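Local coordinates for protein Nab2p (PDB 5L2L) that binds the poly(A) tails of mRNAs and pre-mRNAs through zinc fingers, protects them from the exosome and takes part in tail-length control and nuclear export, at residues S5-K10 against C20-A25; S27-R32 against C42-P47; V56-I61 against P69-P74. All coordinates share one frame; numbering follows the deposited sequence.

The three contacts follow one another along the chain. Interactions 1 and 2 each lie at a C3H1-type zinc finger, and interaction 3 joins 56-61 of the third finger to 69-74. Regular helix and strand are absent apart from a 3-10 turn in 56-61; zinc ions hold the fingers, with one backbone bridge in each of the first two contacts. Interactions 1 and 2, centres about 12 Å apart, touch: Gln8 OE1 probably bonds His46 ND1, and Arg23 packs on His46. The centre of interaction 3 is about 18 Å from that of interaction 2, where Ile61 touches Met30, and about 24 Å from that of interaction 1. All three meet adenines; 56-61 also contacts a second subunit, as does His28.

Interaction 1: residues S5-K10 against C20-A25; sequences SLEQCK and CKYRHA. With ZN (zinc ion), chain S; nucleotides of chain C; nucleotides of chain G.
Cys9, Cys20 and His24 meet on one zinc ion of a CCCH finger, with Cys15 as fourth ligand, and the backbones beside them pair through a single bridge. Arg23 N gives a nearly straight hydrogen bond to Glu7 O (3.0 Å), and Cys9 N returns one to Arg23 O (2.7 Å). This is the tight part: Cys9 CB lies over a face of the His24 ring, and the Arg23 guanidinium has Leu6 CD2 over its centre while its NE bonds Leu6 O at 2.9 Å. A bend at chi3 (-76°) turns the Arg23 end back alongside Leu6, and NH1 goes on to the carbonyl of Arg39. With an alanine in place of Arg23, Leu6 O and Arg39 O would probably each lose a side-chain donor, and Leu6 CD2 the flat surface beneath it. Ser5 N also reaches Lys21 O. The solvent side is formed by the exposed Glu7 and Lys21 side chains, Glu7 merely running alongside Tyr22. Tyr22 has Lys21 CG over one ring face and an adenine of chain C over the opposite one. That base is read by backbone: its N6 donates to Gln8 O, and its N1 accepts from Lys10 N at 3.1 Å.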
loop_
_atom_site.group_PDB
_atom_site.type_symbol
_atom_site.label_atom_id
_atom_site.label_comp_id
_atom_site.label_asym_id
_atom_site.label_seq_id
_atom_site.Cartn_x
_atom_site.Cartn_y
_atom_site.Cartn_z
ATOM N N SER F 5 8.433 19.784 5.553
ATOM C CA SER F 5 9.688 20.014 4.851
ATOM C C SER F 5 9.465 20.201 3.351
ATOM O O SER F 5 8.572 19.588 2.751
ATOM C CB SER F 5 10.663 18.847 5.068
ATOM O OG SER F 5 11.825 18.991 4.252
ATOM N N LEU F 6 10.303 21.053 2.743
ATOM C CA LEU F 6 10.314 21.202 1.289
ATOM C C LEU F 6 10.964 20.013 0.570
ATOM O O LEU F 6 10.774 19.858 -0.637
ATOM C CB LEU F 6 11.040 22.494 0.901
ATOM C CG LEU F 6 10.323 23.811 1.195
ATOM C CD1 LEU F 6 11.246 24.988 0.985
ATOM C CD2 LEU F 6 9.075 23.984 0.343
ATOM N N GLU F 7 11.717 19.174 1.270
ATOM C CA GLU F 7 12.327 18.021 0.620
ATOM C C GLU F 7 11.261 17.111 0.015
ATOM O O GLU F 7 10.178 16.929 0.580
ATOM C CB GLU F 7 13.172 17.237 1.614
ATOM C CG GLU F 7 14.445 17.943 1.995
ATOM C CD GLU F 7 15.549 16.970 2.354
ATOM O OE1 GLU F 7 15.399 16.251 3.369
ATOM O OE2 GLU F 7 16.554 16.906 1.605
ATOM N N GLN F 8 11.584 16.539 -1.143
ATOM C CA GLN F 8 10.638 15.725 -1.901
ATOM C C GLN F 8 10.491 14.310 -1.334
ATOM O O GLN F 8 11.486 13.607 -1.144
ATOM C CB GLN F 8 11.106 15.625 -3.356
ATOM C CG GLN F 8 10.013 15.211 -4.309
ATOM C CD GLN F 8 9.003 16.328 -4.505
ATOM O OE1 GLN F 8 9.333 17.508 -4.358
ATOM N NE2 GLN F 8 7.777 15.971 -4.800
ATOM N N CYS F 9 9.241 13.876 -1.106
ATOM C CA CYS F 9 8.976 12.480 -0.747
ATOM C C CYS F 9 9.303 11.558 -1.914
ATOM O O CYS F 9 8.783 11.745 -3.014
ATOM C CB CYS F 9 7.512 12.279 -0.364
ATOM S SG CYS F 9 7.175 10.556 0.161
ATOM N N LYS F 10 10.133 10.530 -1.668
ATOM C CA LYS F 10 10.541 9.646 -2.758
ATOM C C LYS F 10 9.444 8.688 -3.215
ATOM O O LYS F 10 9.601 8.082 -4.285
ATOM C CB LYS F 10 11.796 8.846 -2.373
ATOM C CG LYS F 10 11.606 7.833 -1.243
ATOM C CD LYS F 10 12.921 7.145 -0.823
ATOM C CE LYS F 10 13.345 6.147 -1.864
ATOM N NZ LYS F 10 14.647 5.436 -1.571
ATOM N N CYS F 20 3.976 11.437 7.254
ATOM C CA CYS F 20 5.035 11.952 6.385
ATOM C C CYS F 20 5.074 13.485 6.365
ATOM O O CYS F 20 4.053 14.144 6.135
ATOM C CB CYS F 20 4.837 11.418 4.961
ATOM S SG CYS F 20 6.236 11.787 3.836
ATOM N N LYS F 21 6.277 14.046 6.545
ATOM C CA LYS F 21 6.464 15.493 6.578
ATOM C C LYS F 21 6.879 16.101 5.244
ATOM O O LYS F 21 7.008 17.330 5.165
ATOM C CB LYS F 21 7.496 15.866 7.656
ATOM C CG LYS F 21 8.908 15.416 7.406
ATOM C CD LYS F 21 9.816 15.866 8.565
ATOM C CE LYS F 21 11.260 15.479 8.348
ATOM N NZ LYS F 21 12.164 16.112 9.369
ATOM N N TYR F 22 7.045 15.301 4.191
ATOM C CA TYR F 22 7.687 15.759 2.959
ATOM C C TYR F 22 6.663 16.168 1.883
ATOM O O TYR F 22 5.447 15.997 2.036
ATOM C CB TYR F 22 8.638 14.659 2.456
ATOM C CG TYR F 22 9.764 14.370 3.424
ATOM C CD1 TYR F 22 10.789 15.284 3.615
ATOM C CD2 TYR F 22 9.789 13.197 4.171
ATOM C CE1 TYR F 22 11.823 15.025 4.506
ATOM C CE2 TYR F 22 10.834 12.931 5.064
ATOM C CZ TYR F 22 11.837 13.853 5.218
ATOM O OH TYR F 22 12.863 13.600 6.100
ATOM N N ARG F 23 7.175 16.737 0.781
ATOM C CA ARG F 23 6.333 17.195 -0.334
ATOM C C ARG F 23 6.039 16.041 -1.289
ATOM O O ARG F 23 6.924 15.236 -1.595
ATOM C CB ARG F 23 6.999 18.330 -1.126
ATOM C CG ARG F 23 7.010 19.696 -0.445
ATOM C CD ARG F 23 7.124 20.883 -1.469
ATOM N NE ARG F 23 8.478 21.038 -1.991
ATOM C CZ ARG F 23 8.899 22.049 -2.751
ATOM N NH1 ARG F 23 8.078 23.044 -3.103
ATOM N NH2 ARG F 23 10.160 22.069 -3.158
ATOM N N HIS F 24 4.800 15.991 -1.787
ATOM C CA HIS F 24 4.316 14.904 -2.640
ATOM C C HIS F 24 3.884 15.433 -4.008
ATOM O O HIS F 24 2.978 16.276 -4.109
ATOM C CB HIS F 24 3.156 14.159 -1.965
ATOM C CG HIS F 24 3.541 13.492 -0.678
ATOM N ND1 HIS F 24 3.525 14.149 0.532
ATOM C CD2 HIS F 24 4.008 12.243 -0.421
ATOM C CE1 HIS F 24 3.942 13.326 1.484
ATOM N NE2 HIS F 24 4.260 12.167 0.926
ATOM N N ALA F 25 4.498 14.902 -5.061
ATOM C CA ALA F 25 4.129 15.272 -6.425
ATOM C C ALA F 25 2.891 14.497 -6.883
ATOM O O ALA F 25 2.797 13.278 -6.681
ATOM C CB ALA F 25 5.308 15.015 -7.378
HETATM ZN ZN ZN S . 5.540 10.778 1.838
ATOM P P A C 3 13.191 10.781 8.363
ATOM O OP1 A C 3 12.043 11.684 8.655
ATOM O OP2 A C 3 14.549 11.132 8.862
ATOM O "O5'" A C 3 12.835 9.302 8.854
ATOM C "C5'" A C 3 11.551 8.986 9.397
ATOM C "C4'" A C 3 10.671 8.297 8.380
ATOM O "O4'" A C 3 10.646 9.123 7.174
ATOM C "C3'" A C 3 11.155 6.905 7.947
ATOM O "O3'" A C 3 10.044 6.005 7.712
ATOM C "C2'" A C 3 11.914 7.208 6.647
ATOM O "O2'" A C 3 12.011 6.119 5.753
ATOM C "C1'" A C 3 11.089 8.361 6.063
ATOM N N9 A C 3 11.804 9.236 5.109
ATOM C C8 A C 3 13.045 9.835 5.194
ATOM N N7 A C 3 13.380 10.552 4.129
ATOM C C5 A C 3 12.287 10.426 3.263
ATOM C C6 A C 3 11.990 10.929 1.963
ATOM N N6 A C 3 12.778 11.719 1.229
ATOM N N1 A C 3 10.801 10.593 1.409
ATOM C C2 A C 3 9.971 9.814 2.112
ATOM N N3 A C 3 10.132 9.281 3.320
ATOM C C4 A C 3 11.321 9.616 3.861
ATOM P P A G 5 11.918 0.946 -2.023
ATOM O OP1 A G 5 13.114 0.088 -2.127
ATOM O OP2 A G 5 12.077 2.327 -1.526
ATOM O "O5'" A G 5 11.311 0.968 -3.494
ATOM C "C5'" A G 5 10.035 1.554 -3.769
ATOM C "C4'" A G 5 9.977 2.117 -5.171
ATOM O "O4'" A G 5 10.815 3.313 -5.260
ATOM C "C3'" A G 5 10.467 1.185 -6.269
ATOM O "O3'" A G 5 9.737 1.459 -7.461
ATOM C "C2'" A G 5 11.929 1.602 -6.422
ATOM O "O2'" A G 5 12.536 1.272 -7.658
ATOM C "C1'" A G 5 11.844 3.114 -6.216
ATOM N N9 A G 5 13.098 3.686 -5.695
ATOM C C8 A G 5 13.499 3.760 -4.392
ATOM N N7 A G 5 14.689 4.287 -4.208
ATOM C C5 A G 5 15.121 4.571 -5.502
ATOM C C6 A G 5 16.298 5.149 -6.011
ATOM N N6 A G 5 17.307 5.550 -5.233
ATOM N N1 A G 5 16.421 5.277 -7.356
ATOM C C2 A G 5 15.394 4.884 -8.124
ATOM N N3 A G 5 14.226 4.348 -7.755
ATOM C C4 A G 5 14.148 4.205 -6.424
HETATM O O HOH W 1 5.908 19.095 3.221
HETATM O O HOH W 2 11.471 19.397 -3.199
HETATM O O HOH W 3 6.923 13.094 -4.690
#

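Interaction 2: residues S27-R32 against C42-P47. With ZN (zinc ion), chain T; nucleotides of chain H.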
loop_
_atom_site.group_PDB
_atom_site.type_symbol
_atom_site.label_atom_id
_atom_site.label_comp_id
_atom_site.label_asym_id
_atom_site.label_seq_id
_atom_site.Cartn_x
_atom_site.Cartn_y
_atom_site.Cartn_z
ATOM N N SER F 27 1.827 15.429 -10.203
ATOM C CA SER F 27 1.996 15.611 -11.640
ATOM C C SER F 27 3.344 15.049 -12.081
ATOM O O SER F 27 4.338 15.142 -11.356
ATOM C CB SER F 27 1.929 17.098 -12.011
ATOM O OG SER F 27 2.104 17.284 -13.403
ATOM N N HIS F 28 3.377 14.481 -13.294
ATOM C CA HIS F 28 4.642 14.079 -13.899
ATOM C C HIS F 28 5.440 15.268 -14.418
ATOM O O HIS F 28 6.617 15.097 -14.763
ATOM C CB HIS F 28 4.407 13.092 -15.058
ATOM C CG HIS F 28 3.683 11.836 -14.666
ATOM N ND1 HIS F 28 4.331 10.742 -14.133
ATOM C CD2 HIS F 28 2.370 11.501 -14.729
ATOM C CE1 HIS F 28 3.453 9.784 -13.892
ATOM N NE2 HIS F 28 2.255 10.220 -14.242
ATOM N N ILE F 29 4.823 16.455 -14.485
ATOM C CA ILE F 29 5.496 17.665 -14.948
ATOM C C ILE F 29 6.469 18.147 -13.878
ATOM O O ILE F 29 6.120 18.244 -12.694
ATOM C CB ILE F 29 4.456 18.745 -15.295
ATOM C CG1 ILE F 29 3.593 18.295 -16.476
ATOM C CG2 ILE F 29 5.128 20.093 -15.621
ATOM C CD1 ILE F 29 2.378 19.193 -16.755
ATOM N N MET F 30 7.700 18.465 -14.287
ATOM C CA MET F 30 8.686 18.958 -13.334
ATOM C C MET F 30 8.476 20.459 -13.073
ATOM O O MET F 30 8.250 21.253 -13.999
ATOM C CB MET F 30 10.103 18.657 -13.833
ATOM C CG MET F 30 10.469 17.123 -13.809
ATOM S SD MET F 30 12.154 16.764 -14.378
ATOM C CE MET F 30 12.134 14.963 -14.439
ATOM N N CYS F 31 8.528 20.837 -11.793
ATOM C CA CYS F 31 8.264 22.221 -11.402
ATOM C C CYS F 31 9.223 23.177 -12.107
ATOM O O CYS F 31 10.436 22.944 -12.149
ATOM C CB CYS F 31 8.389 22.383 -9.883
ATOM S SG CYS F 31 8.000 24.077 -9.305
ATOM N N ARG F 32 8.677 24.276 -12.643
ATOM C CA ARG F 32 9.487 25.231 -13.394
ATOM C C ARG F 32 10.531 25.920 -12.526
ATOM O O ARG F 32 11.500 26.469 -13.067
ATOM C CB ARG F 32 8.585 26.280 -14.059
ATOM C CG ARG F 32 7.690 27.043 -13.090
ATOM C CD ARG F 32 6.981 28.220 -13.766
ATOM N NE ARG F 32 5.828 27.813 -14.574
ATOM C CZ ARG F 32 4.553 27.962 -14.220
ATOM N NH1 ARG F 32 4.227 28.512 -13.056
ATOM N NH2 ARG F 32 3.590 27.558 -15.038
ATOM N N CYS F 42 3.223 22.583 -3.190
ATOM C CA CYS F 42 3.381 22.448 -4.642
ATOM C C CYS F 42 3.225 20.990 -5.080
ATOM O O CYS F 42 3.817 20.084 -4.483
ATOM C CB CYS F 42 4.749 22.986 -5.078
ATOM S SG CYS F 42 5.011 23.042 -6.885
ATOM N N LEU F 43 2.432 20.759 -6.132
ATOM C CA LEU F 43 2.138 19.403 -6.591
ATOM C C LEU F 43 3.025 18.930 -7.741
ATOM O O LEU F 43 2.883 17.781 -8.177
ATOM C CB LEU F 43 0.657 19.288 -6.999
ATOM C CG LEU F 43 0.070 20.121 -8.138
ATOM C CD1 LEU F 43 0.479 19.589 -9.534
ATOM C CD2 LEU F 43 -1.455 20.126 -7.991
ATOM N N PHE F 44 3.914 19.778 -8.246
ATOM C CA PHE F 44 4.786 19.424 -9.363
ATOM C C PHE F 44 6.074 18.768 -8.850
ATOM O O PHE F 44 6.396 18.818 -7.668
ATOM C CB PHE F 44 5.069 20.677 -10.206
ATOM C CG PHE F 44 3.826 21.222 -10.880
ATOM C CD1 PHE F 44 3.404 20.719 -12.104
ATOM C CD2 PHE F 44 3.048 22.201 -10.264
ATOM C CE1 PHE F 44 2.237 21.193 -12.709
ATOM C CE2 PHE F 44 1.897 22.667 -10.866
ATOM C CZ PHE F 44 1.496 22.168 -12.090
ATOM N N GLY F 45 6.802 18.124 -9.762
ATOM C CA GLY F 45 7.991 17.354 -9.367
ATOM C C GLY F 45 9.215 18.229 -9.104
ATOM O O GLY F 45 9.498 19.177 -9.837
ATOM N N HIS F 46 9.944 17.893 -8.041
ATOM C CA HIS F 46 11.205 18.527 -7.677
ATOM C C HIS F 46 12.267 17.456 -7.452
ATOM O O HIS F 46 11.944 16.311 -7.113
ATOM C CB HIS F 46 11.084 19.391 -6.403
ATOM C CG HIS F 46 9.865 20.271 -6.356
ATOM N ND1 HIS F 46 8.680 19.874 -5.774
ATOM C CD2 HIS F 46 9.652 21.527 -6.817
ATOM C CE1 HIS F 46 7.786 20.842 -5.886
ATOM N NE2 HIS F 46 8.351 21.859 -6.514
ATOM N N PRO F 47 13.552 17.811 -7.586
ATOM C CA PRO F 47 14.620 16.818 -7.398
ATOM C C PRO F 47 14.615 16.183 -6.010
ATOM O O PRO F 47 14.477 16.868 -4.988
ATOM C CB PRO F 47 15.902 17.628 -7.629
ATOM C CG PRO F 47 15.496 18.782 -8.474
ATOM C CD PRO F 47 14.093 19.115 -8.018
HETATM ZN ZN ZN T . 7.284 23.577 -7.088
ATOM P P A H 11 -1.225 28.172 -14.115
ATOM O OP1 A H 11 0.069 28.902 -14.204
ATOM O OP2 A H 11 -2.511 28.853 -14.383
ATOM O "O5'" A H 11 -1.130 26.934 -15.107
ATOM C "C5'" A H 11 -0.753 27.108 -16.466
ATOM C "C4'" A H 11 -0.034 25.894 -16.993
ATOM O "O4'" A H 11 1.249 25.776 -16.314
ATOM C "C3'" A H 11 -0.755 24.575 -16.752
ATOM O "O3'" A H 11 -0.419 23.656 -17.793
ATOM C "C2'" A H 11 -0.158 24.113 -15.424
ATOM O "O2'" A H 11 -0.268 22.729 -15.180
ATOM C "C1'" A H 11 1.295 24.562 -15.577
ATOM N N9 A H 11 2.000 24.840 -14.319
ATOM C C8 A H 11 1.557 25.561 -13.237
ATOM N N7 A H 11 2.439 25.683 -12.270
ATOM C C5 A H 11 3.549 25.002 -12.756
ATOM C C6 A H 11 4.824 24.766 -12.217
ATOM N N6 A H 11 5.215 25.173 -11.006
ATOM N N1 A H 11 5.698 24.060 -12.961
ATOM C C2 A H 11 5.316 23.633 -14.171
ATOM N N3 A H 11 4.148 23.787 -14.788
ATOM C C4 A H 11 3.299 24.499 -14.022
ATOM P P A H 10 -6.455 26.039 -10.768
ATOM O OP1 A H 10 -7.511 26.154 -9.734
ATOM O OP2 A H 10 -6.782 26.382 -12.176
ATOM O "O5'" A H 10 -5.208 26.898 -10.287
ATOM C "C5'" A H 10 -4.658 27.939 -11.089
ATOM C "C4'" A H 10 -3.151 27.884 -11.115
ATOM O "O4'" A H 10 -2.662 27.396 -9.829
ATOM C "C3'" A H 10 -2.554 26.958 -12.173
ATOM O "O3'" A H 10 -1.321 27.504 -12.653
ATOM C "C2'" A H 10 -2.270 25.685 -11.376
ATOM O "O2'" A H 10 -1.290 24.844 -11.946
ATOM C "C1'" A H 10 -1.819 26.274 -10.045
ATOM N N9 A H 10 -1.912 25.367 -8.892
ATOM C C8 A H 10 -3.043 24.890 -8.282
ATOM N N7 A H 10 -2.814 24.097 -7.265
ATOM C C5 A H 10 -1.428 24.021 -7.192
ATOM C C6 A H 10 -0.556 23.346 -6.312
ATOM N N6 A H 10 -0.945 22.560 -5.301
ATOM N N1 A H 10 0.771 23.493 -6.515
ATOM C C2 A H 10 1.185 24.285 -7.521
ATOM N N3 A H 10 0.462 24.982 -8.399
ATOM C C4 A H 10 -0.856 24.805 -8.186
ATOM P P A H 9 -9.428 20.854 -8.018
ATOM O OP1 A H 9 -9.990 21.872 -7.104
ATOM O OP2 A H 9 -10.243 20.317 -9.140
ATOM O "O5'" A H 9 -8.088 21.448 -8.655
ATOM C "C5'" A H 9 -7.352 22.473 -7.997
ATOM C "C4'" A H 9 -6.274 23.066 -8.878
ATOM O "O4'" A H 9 -5.185 22.112 -9.035
ATOM C "C3'" A H 9 -6.702 23.437 -10.290
ATOM O "O3'" A H 9 -5.897 24.527 -10.741
ATOM C "C2'" A H 9 -6.329 22.185 -11.082
ATOM O "O2'" A H 9 -6.159 22.411 -12.464
ATOM C "C1'" A H 9 -5.018 21.797 -10.407
ATOM N N9 A H 9 -4.629 20.384 -10.457
ATOM C C8 A H 9 -5.148 19.398 -9.661
ATOM N N7 A H 9 -4.590 18.216 -9.819
ATOM C C5 A H 9 -3.607 18.460 -10.762
ATOM C C6 A H 9 -2.669 17.601 -11.349
ATOM N N6 A H 9 -2.576 16.305 -11.029
ATOM N N1 A H 9 -1.825 18.130 -12.260
ATOM C C2 A H 9 -1.915 19.443 -12.532
ATOM N N3 A H 9 -2.771 20.356 -12.057
ATOM C C4 A H 9 -3.601 19.791 -11.155
HETATM O O HOH W 4 11.723 20.337 -10.988
#
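An adenine pocket sits beside the zinc site of this CCCH finger, where Cys31, Cys42 and His46 bind the metal together with Cys37. A single bridge joins the two backbones: Gly45 N donates almost straight to Ile29 O (3.0 Å), and Cys31 N approaches Gly45 O in the carbonyl plane, on a lone pair, at 2.7 Å. Outside the bridge, a longer and more bent bond (3.3 Å, 136°) links Ser27 N to Leu43 O. Next to the bridge, Phe44 CB packs on Cys31 CB, and the edge of the Phe44 ring is turned to Ile29 O. With CG anti to its carbonyl carbon (chi1 -65°), Phe44 projects from this pairing into the RNA. A11 of chain H lies over one ring face, its C5 3.4 Å above the plane and offset toward the rim, while Leu43 CD1 sits over the centre of the opposite face. The Arg32 guanidinium also lays a face on A11, near C5, and Ile29 CG2 touches the base at C2. Hydrogen bonds fix the base edge: Arg32 N donates to N1 of A11 (3.0 Å), and N6 of A11 donates to Cys31 SG at 3.4 Å. Nearby, Leu43 N gives a similar bond to N1 of A10. His46 ND1 is engaged by Gln8. Because N1 accepts and N6 donates, the A11 edge is matched as an adenine, consistent with poly(A) binding, and a metal-bound thiolate serves at once as zinc ligand and base acceptor.

Interaction 3: residues V56-I61 against P69-P74; sequences VNCKNI and PGRVLP. With ZN (zinc ion), chain U.
Cys58 O accepts from Arg71 NE at 2.9 Å, the shortest hydrogen bond between 56-61 of a CCCH zinc finger and 69-74, downstream of the zinc ligand His67. The donor stands well above the carbonyl plane, 37° out of it, and therefore off the lone pairs. Arg71 arrives there by stretching fully from CG to NE, with CG anti to the backbone N (chi1 178°), and its aliphatic part runs past Val56 O. At the far end the guanidinium turns its edge to Asn60 O, which lies in the plane 3.0 Å from NH1. In the same plane a water accepts from NH2 and bonds weakly to Ile61 O. Leu73 CD2 lies over one face of the guanidinium, toward its rim, and also meets Ile61 CG2 at 4.1 Å. A second polar link crosses in the other direction: Lys59, bent at chi2 (-60°), brings NZ to Val72 O (3.0 Å), again from above the carbonyl plane, with Val72 CG2 alongside. Near the start of 69-74, Val56 CG2 rests against Arg71 N at 3.6 Å, a backbone nitrogen that is buried here without a partner. Cys58 itself binds zinc with Cys52, Cys63 and His67, and its SG is 3.6 Å from Arg71 NH1. The 56-61 loop also meets a second subunit, where Ile61 packs on its counterpart and Ile61 N bonds Tyr62 OH of that chain; Cys58 and Asn60 pack on adenine bases. Segment 69-74 is thus fastened through cationic side chains and backbone carbonyls, with few apolar contacts, and the positive charge of Arg71 would probably temper the negative charge on Cys58 SG.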
loop_
_atom_site.group_PDB
_atom_site.type_symbol
_atom_site.label_atom_id
_atom_site.label_comp_id
_atom_site.label_asym_id
_atom_site.label_seq_id
_atom_site.Cartn_x
_atom_site.Cartn_y
_atom_site.Cartn_z
ATOM N N VAL F 56 23.420 6.062 -14.832
ATOM C CA VAL F 56 23.481 6.751 -16.105
ATOM C C VAL F 56 22.565 6.109 -17.144
ATOM O O VAL F 56 22.208 6.758 -18.132
ATOM C CB VAL F 56 24.936 6.809 -16.597
ATOM C CG1 VAL F 56 25.431 5.421 -17.009
ATOM C CG2 VAL F 56 25.067 7.816 -17.730
ATOM N N ASN F 57 22.154 4.859 -16.929
ATOM C CA ASN F 57 21.311 4.128 -17.865
ATOM C C ASN F 57 19.809 4.275 -17.607
ATOM O O ASN F 57 19.012 3.647 -18.318
ATOM C CB ASN F 57 21.700 2.648 -17.834
ATOM C CG ASN F 57 23.145 2.419 -18.260
ATOM O OD1 ASN F 57 23.936 1.816 -17.541
ATOM N ND2 ASN F 57 23.493 2.930 -19.422
ATOM N N CYS F 58 19.393 5.105 -16.650
ATOM C CA CYS F 58 17.968 5.271 -16.362
ATOM C C CYS F 58 17.237 5.907 -17.543
ATOM O O CYS F 58 17.642 6.966 -18.026
ATOM C CB CYS F 58 17.787 6.144 -15.118
ATOM S SG CYS F 58 16.045 6.450 -14.637
ATOM N N LYS F 59 16.137 5.277 -17.982
ATOM C CA LYS F 59 15.375 5.755 -19.136
ATOM C C LYS F 59 13.960 6.230 -18.788
ATOM O O LYS F 59 13.178 6.533 -19.699
ATOM C CB LYS F 59 15.318 4.665 -20.210
ATOM C CG LYS F 59 16.676 4.322 -20.831
ATOM C CD LYS F 59 17.324 5.513 -21.517
ATOM C CE LYS F 59 18.654 5.135 -22.188
ATOM N NZ LYS F 59 19.302 6.320 -22.816
ATOM N N ASN F 60 13.616 6.317 -17.504
ATOM C CA ASN F 60 12.326 6.852 -17.063
ATOM C C ASN F 60 12.371 8.376 -17.154
ATOM O O ASN F 60 13.020 9.022 -16.330
ATOM C CB ASN F 60 12.031 6.389 -15.635
ATOM C CG ASN F 60 10.820 7.099 -15.013
ATOM O OD1 ASN F 60 10.029 7.737 -15.703
ATOM N ND2 ASN F 60 10.693 6.990 -13.691
ATOM N N ILE F 61 11.689 8.963 -18.148
ATOM C CA ILE F 61 11.830 10.404 -18.381
ATOM C C ILE F 61 11.272 11.237 -17.224
ATOM O O ILE F 61 11.614 12.427 -17.097
ATOM C CB ILE F 61 11.175 10.857 -19.708
ATOM C CG1 ILE F 61 9.650 10.697 -19.697
ATOM C CG2 ILE F 61 11.802 10.136 -20.915
ATOM C CD1 ILE F 61 8.981 11.543 -20.769
ATOM N N PRO F 69 26.333 12.751 -14.885
ATOM C CA PRO F 69 26.343 13.461 -16.162
ATOM C C PRO F 69 26.487 12.450 -17.285
ATOM O O PRO F 69 27.024 11.359 -17.095
ATOM C CB PRO F 69 27.562 14.381 -16.052
ATOM C CG PRO F 69 28.464 13.696 -15.048
ATOM C CD PRO F 69 27.566 12.958 -14.104
ATOM N N GLY F 70 25.962 12.785 -18.449
ATOM C CA GLY F 70 26.067 11.885 -19.584
ATOM C C GLY F 70 24.854 11.014 -19.817
ATOM O O GLY F 70 24.796 10.315 -20.837
ATOM N N ARG F 71 23.892 11.020 -18.902
ATOM C CA ARG F 71 22.609 10.395 -19.182
ATOM C C ARG F 71 21.926 11.124 -20.334
ATOM O O ARG F 71 21.938 12.357 -20.400
ATOM C CB ARG F 71 21.728 10.435 -17.937
ATOM C CG ARG F 71 20.335 9.860 -18.118
ATOM C CD ARG F 71 19.605 10.071 -16.851
ATOM N NE ARG F 71 18.247 9.512 -16.789
ATOM C CZ ARG F 71 17.149 10.214 -16.492
ATOM N NH1 ARG F 71 15.991 9.592 -16.404
ATOM N NH2 ARG F 71 17.189 11.529 -16.326
ATOM N N VAL F 72 21.350 10.357 -21.256
ATOM C CA VAL F 72 20.608 10.913 -22.382
ATOM C C VAL F 72 19.229 10.270 -22.431
ATOM O O VAL F 72 19.030 9.143 -21.966
ATOM C CB VAL F 72 21.360 10.721 -23.723
ATOM C CG1 VAL F 72 22.674 11.466 -23.683
ATOM C CG2 VAL F 72 21.599 9.244 -24.026
ATOM N N LEU F 73 18.271 11.008 -22.983
ATOM C CA LEU F 73 16.888 10.591 -23.138
ATOM C C LEU F 73 16.438 10.843 -24.571
ATOM O O LEU F 73 17.016 11.679 -25.277
ATOM C CB LEU F 73 15.961 11.354 -22.172
ATOM C CG LEU F 73 16.174 11.113 -20.672
ATOM C CD1 LEU F 73 15.331 12.090 -19.826
ATOM C CD2 LEU F 73 15.835 9.666 -20.314
ATOM N N PRO F 74 15.400 10.137 -25.031
ATOM C CA PRO F 74 14.930 10.323 -26.410
ATOM C C PRO F 74 14.570 11.771 -26.716
ATOM O O PRO F 74 14.075 12.516 -25.866
ATOM C CB PRO F 74 13.696 9.419 -26.488
ATOM C CG PRO F 74 13.923 8.376 -25.444
ATOM C CD PRO F 74 14.665 9.064 -24.337
HETATM ZN ZN ZN U . 16.484 7.565 -12.623
HETATM O O HOH W 5 14.342 12.210 -15.447
#